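Local structure of axin interactor, dorsalization-associated protein (Danio rerio, 2QZQ) at residues L15-I20 and S68-I73; T19-G24 and H145-L150; I86-K91 and A106-D111. The protein acts as a ventralizing factor in the embryo by binding axin, disrupting axin homodimers and so inhibiting axin-mediated JNK activation. All blocks are in the same frame, centred on the assembly; numbering follows the deposited sequence.

Overall arrangement
The chain is the C-terminal C2 domain of the protein, an all-beta sandwich, and its three contacts illustrate how antiparallel pairs build one. Contacts 1 and 2 share strand 15-24, which runs between strands 64-72 and 144-151, and their centres lie about 7 Å apart. Contact 3 belongs to the hairpin of strands 85-94 and 99-109, with its centre about 12 Å from that of contact 1 and about 11 Å from that of contact 2. Along the chain contact 1 closes first and contact 3 follows, while contact 2 joins the first strand to the last. Leu18 and Leu146 meet Phe88 in the interior, so the pairs share one apolar core.

Contact 1. Residues L15-I20 and S68-I73; sequences LLTLTI and SVDVEI
Ile73 sits across from Leu16 and gives its backbone N to Leu16 O at 3.0 Å, the donor nearly along the C=O axis. Its side chain lies beside that of Leu16, CG1 to CD2 at 4.0 Å, and its CD1 turns on to the CD1 of Leu18. Beyond this pair a water takes over the bridging, accepting from Leu16 N and donating to Ile73 O. At the other end Ile20, with CG1 anti to its carbonyl carbon (chi1 -59°) and an extended chain, carries its CD1 to Val71 CG2, 3.7 Å away. These residues form the inward face of an antiparallel pair in the C2 sandwich, where Ile86 and Phe88 of strand 85-94 and Val38 of strand 34-41 pack against them. Opposite Ile20 stand both Ser68 and Val69, a G1 beta bulge: Val69 N bonds to Ile20 O, and Ile20 N to Val69 O at 2.8 Å. The outward face is polar. Thr17 OG1 donates to Glu72 OE1 at 2.7 Å, on the syn side though somewhat out of the carboxylate plane; the Glu72 chain bends at chi2 (-69°), bringing the carboxylate back to Thr17. A second water and the salt bridge from Arg6 also grip OE1. Next to it, Thr19 OG1 donates to Asp70 OD1 at 2.8 Å from above the carboxylate plane, and Asp70 CB rests against Thr17 CG2.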
# COMPACT_ATOMS: atom_id res chain seq x y z
N LEU A 15 -1.65 8.80 15.09
CA LEU A 15 -1.53 8.90 13.62
C LEU A 15 -0.47 7.94 13.12
O LEU A 15 0.59 7.75 13.74
CB LEU A 15 -1.21 10.33 13.18
CG LEU A 15 -2.31 11.38 13.31
CD1 LEU A 15 -1.69 12.78 13.11
CD2 LEU A 15 -3.52 11.14 12.37
N LEU A 16 -0.77 7.33 11.97
CA LEU A 16 0.11 6.32 11.42
C LEU A 16 0.78 6.82 10.16
O LEU A 16 0.12 7.39 9.29
CB LEU A 16 -0.68 5.02 11.15
CG LEU A 16 0.01 3.86 10.41
CD1 LEU A 16 1.12 3.23 11.24
CD2 LEU A 16 -1.01 2.83 9.98
N THR A 17 2.10 6.66 10.13
CA THR A 17 2.91 6.80 8.92
C THR A 17 3.36 5.43 8.46
O THR A 17 3.91 4.65 9.24
CB THR A 17 4.14 7.68 9.15
OG1 THR A 17 3.72 8.92 9.74
CG2 THR A 17 4.87 7.98 7.78
N LEU A 18 3.11 5.14 7.18
CA LEU A 18 3.66 3.93 6.58
C LEU A 18 4.72 4.30 5.58
O LEU A 18 4.43 5.00 4.59
CB LEU A 18 2.56 3.11 5.91
CG LEU A 18 1.45 2.60 6.83
CD1 LEU A 18 0.27 2.05 6.03
CD2 LEU A 18 2.01 1.60 7.83
N THR A 19 5.96 3.88 5.85
CA THR A 19 7.05 4.08 4.92
C THR A 19 7.01 2.92 3.95
O THR A 19 7.13 1.77 4.36
CB THR A 19 8.42 4.08 5.64
OG1 THR A 19 8.41 5.07 6.68
CG2 THR A 19 9.58 4.36 4.66
N ILE A 20 6.86 3.20 2.67
CA ILE A 20 6.93 2.14 1.68
C ILE A 20 8.38 2.10 1.28
O ILE A 20 8.90 3.03 0.64
CB ILE A 20 6.03 2.43 0.45
CG1 ILE A 20 4.56 2.59 0.84
CG2 ILE A 20 6.25 1.37 -0.64
CD1 ILE A 20 3.66 3.11 -0.30
N SER A 68 10.98 4.19 -0.89
CA SER A 68 11.46 5.01 0.23
C SER A 68 10.63 6.28 0.36
O SER A 68 11.17 7.38 0.28
CB SER A 68 12.94 5.35 0.07
OG SER A 68 13.71 4.19 -0.17
N VAL A 69 9.33 6.11 0.54
CA VAL A 69 8.42 7.23 0.67
C VAL A 69 7.44 7.00 1.82
O VAL A 69 6.96 5.88 2.03
CB VAL A 69 7.67 7.49 -0.66
CG1 VAL A 69 6.67 6.36 -0.99
CG2 VAL A 69 7.00 8.87 -0.65
N ASP A 70 7.15 8.07 2.57
CA ASP A 70 6.18 8.01 3.67
C ASP A 70 4.77 8.30 3.18
O ASP A 70 4.55 9.25 2.44
CB ASP A 70 6.52 9.00 4.79
CG ASP A 70 7.78 8.66 5.53
OD1 ASP A 70 8.34 7.53 5.38
OD2 ASP A 70 8.23 9.55 6.30
N VAL A 71 3.83 7.47 3.59
CA VAL A 71 2.43 7.72 3.33
C VAL A 71 1.73 7.99 4.67
O VAL A 71 1.80 7.16 5.58
CB VAL A 71 1.76 6.55 2.55
CG1 VAL A 71 0.28 6.82 2.31
CG2 VAL A 71 2.50 6.31 1.22
N GLU A 72 1.02 9.12 4.75
CA GLU A 72 0.30 9.52 5.96
C GLU A 72 -1.14 9.06 5.90
O GLU A 72 -1.91 9.48 5.03
CB GLU A 72 0.38 11.06 6.16
CG GLU A 72 1.83 11.62 6.07
CD GLU A 72 2.74 11.21 7.24
OE1 GLU A 72 2.26 10.71 8.28
OE2 GLU A 72 3.97 11.40 7.11
N ILE A 73 -1.50 8.17 6.83
CA ILE A 73 -2.87 7.64 6.89
C ILE A 73 -3.82 8.72 7.41
O ILE A 73 -3.61 9.27 8.50
CB ILE A 73 -2.91 6.33 7.72
CG1 ILE A 73 -2.07 5.26 7.02
CG2 ILE A 73 -4.35 5.81 7.89
CD1 ILE A 73 -2.52 4.98 5.57
O HOH W 1 -3.25 7.81 10.77
O HOH W 2 0.07 10.03 9.73

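Contact 2. Residues T19-G24 and H145-L150; sequences TIEKIG and HLNQTL
Thr19 and Asn147 exchange two backbone hydrogen bonds, Thr19 N to Asn147 O at 2.8 Å and Asn147 N to Thr19 O at 3.0 Å, in an antiparallel pairing whose register slips by one residue at Glu21 and Lys22. Both of these residues face His145: its carbonyl oxygen accepts Glu21 N at 3.0 Å and, weakly, Lys22 N, while His145 N returns a bond to Lys22 O. This is a classic beta bulge. Within it, the side chains of Lys22 and His145 run side by side. The lysine CG takes the crowded position between backbone N and carbonyl carbon (chi1 72°), and from there the extended chain sets CE over the middle of the imidazole, 3.8 Å from the ring centroid and only 5° off the normal, a CH-pi contact. Lys22 also makes a cation-pi contact with Tyr64. With an alanine at His145, Lys22 CE would probably lose the ring face beneath it, leaving Tyr64 to hold the lysine chain with less support. The pairing brings the first and last strands of the C2 domain together, with strand 116-124 flanking the other edge of strand 144-151. On the inward face Leu146 CD2 lies alongside Ile20 CG1 at 3.9 Å, and Ile118 and Ile120 pack on the same leucine. Outward, Glu21 OE2 comes within 3.4 Å of Asn147 CB, and a water donates to both Glu21 OE1 and Leu146 O. Another water donates to Asn147 O and to Thr19 OG1, whose own proton goes to Asp70, and it also hydrogen-bonds to the hydroxyl of Thr149.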
# COMPACT_ATOMS: atom_id res chain seq x y z
N THR A 19 5.96 3.88 5.85
CA THR A 19 7.05 4.08 4.92
C THR A 19 7.01 2.92 3.95
O THR A 19 7.13 1.77 4.36
CB THR A 19 8.42 4.08 5.64
OG1 THR A 19 8.41 5.07 6.68
CG2 THR A 19 9.58 4.36 4.66
N ILE A 20 6.86 3.20 2.67
CA ILE A 20 6.93 2.14 1.68
C ILE A 20 8.38 2.10 1.28
O ILE A 20 8.90 3.03 0.64
CB ILE A 20 6.03 2.43 0.45
CG1 ILE A 20 4.56 2.59 0.84
CG2 ILE A 20 6.25 1.37 -0.64
CD1 ILE A 20 3.66 3.11 -0.30
N GLU A 21 9.04 1.02 1.70
CA GLU A 21 10.47 0.89 1.46
C GLU A 21 10.70 0.38 0.06
O GLU A 21 11.32 1.05 -0.74
CB GLU A 21 11.11 -0.03 2.51
CG GLU A 21 10.89 0.54 3.93
CD GLU A 21 11.47 -0.32 5.05
OE1 GLU A 21 11.69 -1.53 4.86
OE2 GLU A 21 11.69 0.24 6.15
N LYS A 22 10.19 -0.81 -0.22
CA LYS A 22 10.41 -1.42 -1.52
C LYS A 22 9.35 -2.50 -1.73
O LYS A 22 8.69 -2.91 -0.79
CB LYS A 22 11.81 -2.01 -1.61
CG LYS A 22 12.02 -3.27 -0.79
CD LYS A 22 13.48 -3.65 -0.75
CE LYS A 22 13.71 -4.75 0.28
NZ LYS A 22 15.11 -5.25 0.26
N ILE A 23 9.21 -2.92 -2.98
CA ILE A 23 8.34 -4.04 -3.31
C ILE A 23 9.12 -5.04 -4.15
O ILE A 23 9.78 -4.67 -5.14
CB ILE A 23 7.00 -3.59 -3.97
CG1 ILE A 23 6.06 -4.80 -4.16
CG2 ILE A 23 7.22 -2.87 -5.29
CD1 ILE A 23 4.67 -4.39 -4.74
N GLY A 24 9.07 -6.30 -3.72
CA GLY A 24 9.64 -7.42 -4.46
C GLY A 24 8.64 -7.95 -5.47
O GLY A 24 7.46 -8.21 -5.14
N HIS A 145 7.64 -4.34 1.50
CA HIS A 145 8.35 -4.05 2.76
C HIS A 145 7.97 -2.67 3.20
O HIS A 145 8.18 -1.70 2.46
CB HIS A 145 9.86 -4.06 2.54
CG HIS A 145 10.44 -5.41 2.32
ND1 HIS A 145 10.26 -6.13 1.15
CD2 HIS A 145 11.24 -6.17 3.10
CE1 HIS A 145 10.91 -7.28 1.24
NE2 HIS A 145 11.51 -7.32 2.41
N LEU A 146 7.37 -2.60 4.40
CA LEU A 146 6.95 -1.34 5.02
C LEU A 146 7.62 -1.12 6.37
O LEU A 146 8.10 -2.08 7.01
CB LEU A 146 5.43 -1.28 5.24
CG LEU A 146 4.47 -1.66 4.11
CD1 LEU A 146 3.03 -1.73 4.63
CD2 LEU A 146 4.62 -0.67 2.97
N ASN A 147 7.65 0.14 6.79
CA ASN A 147 7.96 0.49 8.20
C ASN A 147 6.81 1.30 8.74
O ASN A 147 6.38 2.27 8.11
CB ASN A 147 9.30 1.25 8.33
CG ASN A 147 9.75 1.39 9.78
OD1 ASN A 147 9.77 0.43 10.51
ND2 ASN A 147 10.10 2.60 10.19
N GLN A 148 6.29 0.89 9.91
CA GLN A 148 5.18 1.60 10.56
C GLN A 148 5.71 2.47 11.71
O GLN A 148 6.53 2.02 12.51
CB GLN A 148 4.13 0.64 11.13
CG GLN A 148 3.79 -0.55 10.25
CD GLN A 148 2.50 -1.22 10.66
OE1 GLN A 148 1.51 -0.55 10.98
NE2 GLN A 148 2.50 -2.55 10.67
N THR A 149 5.24 3.71 11.75
CA THR A 149 5.55 4.63 12.84
C THR A 149 4.23 5.16 13.36
O THR A 149 3.41 5.71 12.61
CB THR A 149 6.41 5.83 12.42
OG1 THR A 149 7.54 5.38 11.67
CG2 THR A 149 6.90 6.61 13.66
N LEU A 150 4.06 5.03 14.68
CA LEU A 150 2.86 5.50 15.34
C LEU A 150 3.20 6.78 16.10
O LEU A 150 4.15 6.82 16.89
CB LEU A 150 2.27 4.39 16.22
CG LEU A 150 1.48 3.28 15.49
CD1 LEU A 150 2.38 2.32 14.72
CD2 LEU A 150 0.61 2.51 16.48
O HOH W 3 7.13 5.03 9.05
O HOH W 4 10.44 -3.72 6.30

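Contact 3. Residues I86-K91 and A106-D111; sequences IFFEFK and AFMEMD
Phe88 turns the edge of its ring to selenomethionine Met108, with CE2 3.9 Å from Met108 CG, which lies in the ring plane, and the two side chains are set at a slant to each other. Ile86 joins them, its CB 4.0 Å from the same CG, and the CB of Ala106 lies near Phe88 CD2. This is the inward face of the hairpin formed by strands 85-94 and 99-109. Across the sandwich, Leu18 of strand 15-24 packs on both Ile86 and Phe88, and Leu146 of strand 144-151 also packs on Phe88.

On the other face Phe87 and Phe107 form an aromatic pair. The closest approach there is made by a methylene: Phe107 CB stands over the centre of the Phe87 ring, 3.9 Å from its centroid and 13° off the normal, in a CH-pi contact. Because Phe107 CG lies between its backbone N and carbonyl carbon (chi1 62°), its ring leads away to one side of that of Phe87. The planes are 29° apart but slid, and the rings barely overlap. Phe129 meets Phe87 edge-to-face, and Arg131 lies against both phenylalanines.

Between the two faces runs the backbone. Ile86 N bonds to Met108 O at 2.9 Å and Met108 N to Ile86 O at 2.8 Å; Phe88 and Ala106 exchange a like pair, and Phe107 CA makes a CA-H...O contact with Ile86 O at 3.0 Å. Beyond the apolar pairs, Glu109 OE2 forms a salt bridge with Arg131 NE. The backbone N and O atoms of Ile86, Met108, Phe88 and Ala106 thus satisfy one another beside an apolar inward face, while Phe87 turns its backbone to Ser39. No charged pair crosses between the two segments, so apolar packing and the CH-pi contact join their side chains.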
# COMPACT_ATOMS: atom_id res chain seq x y z
N ILE A 86 -6.05 -1.31 5.29
CA ILE A 86 -5.25 -0.44 4.43
C ILE A 86 -4.77 -1.29 3.23
O ILE A 86 -4.12 -2.33 3.41
CB ILE A 86 -4.04 0.15 5.19
CG1 ILE A 86 -4.47 0.76 6.55
CG2 ILE A 86 -3.31 1.24 4.35
CD1 ILE A 86 -3.29 1.25 7.37
N PHE A 87 -5.06 -0.81 2.02
CA PHE A 87 -4.66 -1.47 0.77
C PHE A 87 -3.51 -0.75 0.10
O PHE A 87 -3.40 0.46 0.19
CB PHE A 87 -5.85 -1.47 -0.20
CG PHE A 87 -6.82 -2.55 0.07
CD1 PHE A 87 -6.75 -3.74 -0.64
CD2 PHE A 87 -7.80 -2.40 1.05
CE1 PHE A 87 -7.68 -4.80 -0.36
CE2 PHE A 87 -8.71 -3.43 1.33
CZ PHE A 87 -8.64 -4.63 0.62
N PHE A 88 -2.65 -1.53 -0.56
CA PHE A 88 -1.52 -1.03 -1.31
C PHE A 88 -1.65 -1.73 -2.65
O PHE A 88 -1.57 -2.96 -2.70
CB PHE A 88 -0.19 -1.44 -0.65
CG PHE A 88 -0.12 -1.08 0.80
CD1 PHE A 88 0.44 0.11 1.21
CD2 PHE A 88 -0.71 -1.92 1.75
CE1 PHE A 88 0.46 0.46 2.58
CE2 PHE A 88 -0.68 -1.58 3.09
CZ PHE A 88 -0.12 -0.38 3.50
N GLU A 89 -1.95 -0.95 -3.69
CA GLU A 89 -2.12 -1.49 -5.05
C GLU A 89 -0.95 -1.02 -5.88
O GLU A 89 -0.74 0.17 -5.99
CB GLU A 89 -3.39 -0.97 -5.68
CG GLU A 89 -4.67 -1.47 -5.02
CD GLU A 89 -5.89 -0.87 -5.67
OE1 GLU A 89 -6.19 0.31 -5.37
OE2 GLU A 89 -6.52 -1.57 -6.48
N PHE A 90 -0.21 -1.97 -6.45
CA PHE A 90 0.94 -1.67 -7.28
C PHE A 90 0.45 -1.52 -8.71
O PHE A 90 -0.17 -2.43 -9.26
CB PHE A 90 1.97 -2.77 -7.17
CG PHE A 90 3.17 -2.57 -8.07
CD1 PHE A 90 4.28 -1.90 -7.61
CD2 PHE A 90 3.15 -3.05 -9.39
CE1 PHE A 90 5.39 -1.72 -8.46
CE2 PHE A 90 4.21 -2.88 -10.22
CZ PHE A 90 5.35 -2.21 -9.76
N LYS A 91 0.72 -0.34 -9.28
CA LYS A 91 0.25 0.01 -10.62
C LYS A 91 1.43 0.35 -11.51
O LYS A 91 2.46 0.83 -11.05
CB LYS A 91 -0.71 1.17 -10.52
CG LYS A 91 -2.05 0.79 -9.81
CD LYS A 91 -2.97 1.96 -9.71
CE LYS A 91 -4.18 1.66 -8.86
NZ LYS A 91 -4.97 2.92 -8.65
N ALA A 106 -1.67 -5.59 -1.79
CA ALA A 106 -1.40 -6.08 -0.44
C ALA A 106 -2.38 -5.34 0.42
O ALA A 106 -2.82 -4.24 0.08
CB ALA A 106 0.04 -5.75 -0.02
N PHE A 107 -2.71 -5.91 1.58
CA PHE A 107 -3.51 -5.16 2.51
C PHE A 107 -3.08 -5.50 3.91
O PHE A 107 -2.40 -6.50 4.14
CB PHE A 107 -5.00 -5.46 2.31
CG PHE A 107 -5.37 -6.90 2.56
CD1 PHE A 107 -5.18 -7.86 1.58
CD2 PHE A 107 -5.88 -7.29 3.80
CE1 PHE A 107 -5.56 -9.20 1.80
CE2 PHE A 107 -6.22 -8.61 4.04
CZ PHE A 107 -6.08 -9.56 3.06
N MSE A 108 -3.48 -4.64 4.85
CA MSE A 108 -3.29 -4.94 6.26
C MSE A 108 -4.52 -4.57 7.06
O MSE A 108 -5.07 -3.48 6.89
CB MSE A 108 -2.02 -4.32 6.83
CG MSE A 108 -1.78 -2.84 6.57
SE MSE A 108 -0.04 -2.32 7.44
CE MSE A 108 -0.67 -1.90 8.97
N GLU A 109 -4.95 -5.51 7.91
CA GLU A 109 -6.05 -5.30 8.85
C GLU A 109 -5.62 -4.41 10.03
O GLU A 109 -4.44 -4.22 10.27
CB GLU A 109 -6.61 -6.64 9.36
CG GLU A 109 -7.14 -7.65 8.28
CD GLU A 109 -8.45 -7.22 7.57
OE1 GLU A 109 -9.13 -6.26 7.99
OE2 GLU A 109 -8.81 -7.86 6.55
N MSE A 110 -6.60 -3.90 10.76
CA MSE A 110 -6.33 -2.99 11.90
C MSE A 110 -5.41 -3.60 12.97
O MSE A 110 -4.55 -2.91 13.52
CB MSE A 110 -7.64 -2.57 12.55
CG MSE A 110 -8.52 -1.69 11.70
SE MSE A 110 -7.66 -0.04 11.02
CE MSE A 110 -6.34 0.39 12.20
N ASP A 111 -5.60 -4.89 13.24
CA ASP A 111 -4.84 -5.58 14.29
C ASP A 111 -3.38 -5.85 13.88
O ASP A 111 -2.57 -6.35 14.68
CB ASP A 111 -5.59 -6.85 14.78
CG ASP A 111 -5.66 -7.97 13.73
OD1 ASP A 111 -5.26 -7.81 12.55
OD2 ASP A 111 -6.12 -9.07 14.11